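PDB 3LOV: protoporphyrinogen oxidase from Exiguobacterium sibiricum, which probably catalyses the FAD-dependent, oxygen-consuming oxidation of coproporphyrinogen III to coproporphyrin III in heme b biosynthesis. Local coordinates for residues T111-F116 and E129-L134. Numbering follows the deposited sequence.
Sequences TDLDLF and EVADLL
Leu113 meets Ala131 and Leu134 with the two prongs of a single isobutyl fork, a compact example of how one branched apolar side chain can touch two residues of a neighbouring helix. CB leaves the first turn of helix 113-116 toward helix 124-135, and CG stands beside the backbone N, anti to the carbonyl carbon (chi1 -64°), which carries the branch point out across the gap. From there the methyls part. CD1 continues the extended line of the chain (chi2 -180°) and reaches the methyl of Ala131, with 4.2 Å between Leu113 CD1 and Ala131 CB. CD2 turns off toward Leu134, three residues further along the helix, where Leu113 CD2 lies 3.9 Å from Leu134 CD1. The two leucine side chains pass at a slant, methyl against methyl. The CA atoms of Leu113 and Ala131, the nearest such pair across the segments, are 6.9 Å apart.

The short helix is held in shape from its own side. Asp112, its N-cap, accepts the amide of Leu115 in a nearly straight capping bond (3.1 Å from Leu115 N to Asp112 OD1, 170° at the hydrogen), the N-H arriving from above the carboxylate plane. Phe202 of helix 201-207 touches both Leu113 and Leu134, while Phe116 and Val130 each pack on Pro110 and on Leu162 of helix 160-172, so the pair belongs to a larger apolar cluster in a helical part of the chain remote from the FAD site.

The close contacts between the two segments are all between aliphatic carbons, and the capping bond of Asp112 lies within 111-116 without joining it to helix 124-135. This contact therefore probably owes its fit to shape and the exclusion of water rather than to directed bonds.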
ATOM      1  N   THR A 111      10.793 -17.767 -16.793  1.00 25.50           N
ATOM      2  CA  THR A 111      11.314 -19.062 -16.349  1.00 26.40           C
ATOM      3  C   THR A 111      11.067 -20.150 -17.409  1.00 27.29           C
ATOM      4  O   THR A 111      11.709 -21.210 -17.361  1.00 27.06           O
ATOM      5  CB  THR A 111      10.700 -19.462 -15.013  1.00 25.79           C
ATOM      6  OG1 THR A 111       9.295 -19.554 -15.171  1.00 27.27           O
ATOM      7  CG2 THR A 111      11.037 -18.406 -13.894  1.00 24.86           C
ATOM      8  N   ASP A 112      10.169 -19.887 -18.365  1.00 25.49           N
ATOM      9  CA  ASP A 112       9.927 -20.790 -19.519  1.00 26.96           C
ATOM     10  C   ASP A 112       9.993 -19.992 -20.819  1.00 28.57           C
ATOM     11  O   ASP A 112       9.007 -19.345 -21.239  1.00 28.69           O
ATOM     12  CB  ASP A 112       8.576 -21.466 -19.340  1.00 28.72           C
ATOM     13  CG  ASP A 112       8.166 -22.322 -20.528  1.00 31.71           C
ATOM     14  OD1 ASP A 112       8.614 -22.095 -21.677  1.00 27.38           O
ATOM     15  OD2 ASP A 112       7.343 -23.226 -20.281  1.00 37.55           O
ATOM     16  N   LEU A 113      11.155 -20.037 -21.457  1.00 26.83           N
ATOM     17  CA  LEU A 113      11.437 -19.128 -22.556  1.00 28.38           C
ATOM     18  C   LEU A 113      10.491 -19.326 -23.756  1.00 29.75           C
ATOM     19  O   LEU A 113      10.162 -18.365 -24.447  1.00 25.71           O
ATOM     20  CB  LEU A 113      12.882 -19.256 -22.993  1.00 25.82           C
ATOM     21  CG  LEU A 113      13.949 -18.860 -21.974  1.00 34.06           C
ATOM     22  CD1 LEU A 113      15.315 -19.050 -22.579  1.00 36.38           C
ATOM     23  CD2 LEU A 113      13.785 -17.417 -21.543  1.00 30.63           C
ATOM     24  N   ASP A 114      10.048 -20.554 -23.999  1.00 30.22           N
ATOM     25  CA  ASP A 114       9.182 -20.810 -25.143  1.00 33.00           C
ATOM     26  C   ASP A 114       7.820 -20.130 -24.934  1.00 33.83           C
ATOM     27  O   ASP A 114       7.270 -19.513 -25.835  1.00 38.21           O
ATOM     28  CB  ASP A 114       8.929 -22.321 -25.313  1.00 35.07           C
ATOM     29  CG  ASP A 114      10.107 -23.080 -25.943  1.00 36.76           C
ATOM     30  OD1 ASP A 114      11.148 -22.513 -26.339  1.00 29.33           O
ATOM     31  OD2 ASP A 114       9.965 -24.297 -26.058  1.00 37.65           O
ATOM     32  N   LEU A 115       7.268 -20.292 -23.747  1.00 33.44           N
ATOM     33  CA  LEU A 115       5.943 -19.769 -23.414  1.00 34.69           C
ATOM     34  C   LEU A 115       6.012 -18.246 -23.338  1.00 34.05           C
ATOM     35  O   LEU A 115       5.140 -17.535 -23.876  1.00 31.69           O
ATOM     36  CB  LEU A 115       5.499 -20.317 -22.065  1.00 37.48           C
ATOM     37  CG  LEU A 115       4.143 -20.983 -21.968  1.00 37.19           C
ATOM     38  CD1 LEU A 115       4.163 -22.318 -22.745  1.00 42.23           C
ATOM     39  CD2 LEU A 115       3.849 -21.173 -20.474  1.00 36.22           C
ATOM     40  N   PHE A 116       7.081 -17.761 -22.708  1.00 34.56           N
ATOM     41  CA  PHE A 116       7.294 -16.332 -22.542  1.00 36.21           C
ATOM     42  C   PHE A 116       7.413 -15.588 -23.857  1.00 37.09           C
ATOM     43  O   PHE A 116       6.881 -14.480 -23.998  1.00 39.22           O
ATOM     44  CB  PHE A 116       8.540 -16.018 -21.716  1.00 35.65           C
ATOM     45  CG  PHE A 116       8.736 -14.562 -21.526  1.00 37.59           C
ATOM     46  CD1 PHE A 116       7.927 -13.867 -20.616  1.00 39.95           C
ATOM     47  CD2 PHE A 116       9.656 -13.865 -22.301  1.00 29.91           C
ATOM     48  CE1 PHE A 116       8.061 -12.484 -20.462  1.00 44.31           C
ATOM     49  CE2 PHE A 116       9.802 -12.488 -22.162  1.00 32.77           C
ATOM     50  CZ  PHE A 116       9.004 -11.792 -21.249  1.00 39.63           C
ATOM     51  N   GLU A 129      17.103 -10.806 -26.968  1.00 27.89           N
ATOM     52  CA  GLU A 129      18.067 -10.243 -26.009  1.00 29.46           C
ATOM     53  C   GLU A 129      17.831 -10.703 -24.556  1.00 25.48           C
ATOM     54  O   GLU A 129      18.777 -10.865 -23.795  1.00 26.55           O
ATOM     55  CB  GLU A 129      18.022  -8.726 -26.071  1.00 27.65           C
ATOM     56  CG  GLU A 129      18.629  -8.062 -24.886  1.00 31.73           C
ATOM     57  CD  GLU A 129      18.516  -6.556 -24.954  1.00 42.98           C
ATOM     58  OE1 GLU A 129      17.484  -6.030 -25.443  1.00 51.76           O
ATOM     59  OE2 GLU A 129      19.459  -5.909 -24.495  1.00 30.68           O
ATOM     60  N   VAL A 130      16.572 -10.872 -24.184  1.00 21.81           N
ATOM     61  CA  VAL A 130      16.220 -11.378 -22.846  1.00 23.20           C
ATOM     62  C   VAL A 130      16.693 -12.806 -22.727  1.00 20.26           C
ATOM     63  O   VAL A 130      17.349 -13.147 -21.754  1.00 18.23           O
ATOM     64  CB  VAL A 130      14.690 -11.236 -22.571  1.00 23.23           C
ATOM     65  CG1 VAL A 130      14.270 -11.992 -21.361  1.00 18.91           C
ATOM     66  CG2 VAL A 130      14.388  -9.756 -22.414  1.00 21.12           C
ATOM     67  N   ALA A 131      16.488 -13.600 -23.774  1.00 21.50           N
ATOM     68  CA  ALA A 131      16.896 -15.004 -23.746  1.00 23.93           C
ATOM     69  C   ALA A 131      18.405 -15.140 -23.586  1.00 24.31           C
ATOM     70  O   ALA A 131      18.877 -15.903 -22.729  1.00 22.76           O
ATOM     71  CB  ALA A 131      16.387 -15.773 -24.977  1.00 22.61           C
ATOM     72  N   ASP A 132      19.154 -14.352 -24.351  1.00 24.53           N
ATOM     73  CA  ASP A 132      20.597 -14.418 -24.332  1.00 22.99           C
ATOM     74  C   ASP A 132      21.139 -13.997 -22.982  1.00 25.00           C
ATOM     75  O   ASP A 132      22.143 -14.553 -22.496  1.00 24.94           O
ATOM     76  CB  ASP A 132      21.207 -13.483 -25.392  1.00 27.32           C
ATOM     77  CG  ASP A 132      20.940 -13.945 -26.824  1.00 35.67           C
ATOM     78  OD1 ASP A 132      20.451 -15.073 -27.029  1.00 27.12           O
ATOM     79  OD2 ASP A 132      21.208 -13.158 -27.744  1.00 34.91           O
ATOM     80  N   LEU A 133      20.531 -12.968 -22.396  1.00 24.54           N
ATOM     81  CA  LEU A 133      20.940 -12.509 -21.054  1.00 24.80           C
ATOM     82  C   LEU A 133      20.652 -13.608 -19.996  1.00 22.63           C
ATOM     83  O   LEU A 133      21.503 -13.885 -19.174  1.00 22.72           O
ATOM     84  CB  LEU A 133      20.270 -11.167 -20.683  1.00 22.75           C
ATOM     85  CG  LEU A 133      20.715  -9.867 -21.405  1.00 28.71           C
ATOM     86  CD1 LEU A 133      19.749  -8.707 -21.132  1.00 24.28           C
ATOM     87  CD2 LEU A 133      22.095  -9.453 -20.982  1.00 21.53           C
ATOM     88  N   LEU A 134      19.479 -14.260 -20.075  1.00 20.47           N
ATOM     89  CA  LEU A 134      19.088 -15.265 -19.083  1.00 22.22           C
ATOM     90  C   LEU A 134      19.916 -16.560 -19.169  1.00 22.93           C
ATOM     91  O   LEU A 134      20.397 -17.047 -18.124  1.00 20.68           O
ATOM     92  CB  LEU A 134      17.587 -15.558 -19.133  1.00 19.98           C
ATOM     93  CG  LEU A 134      16.646 -14.425 -18.659  1.00 24.28           C
ATOM     94  CD1 LEU A 134      15.241 -14.801 -18.991  1.00 24.21           C
ATOM     95  CD2 LEU A 134      16.775 -14.144 -17.140  1.00 18.78           C
TER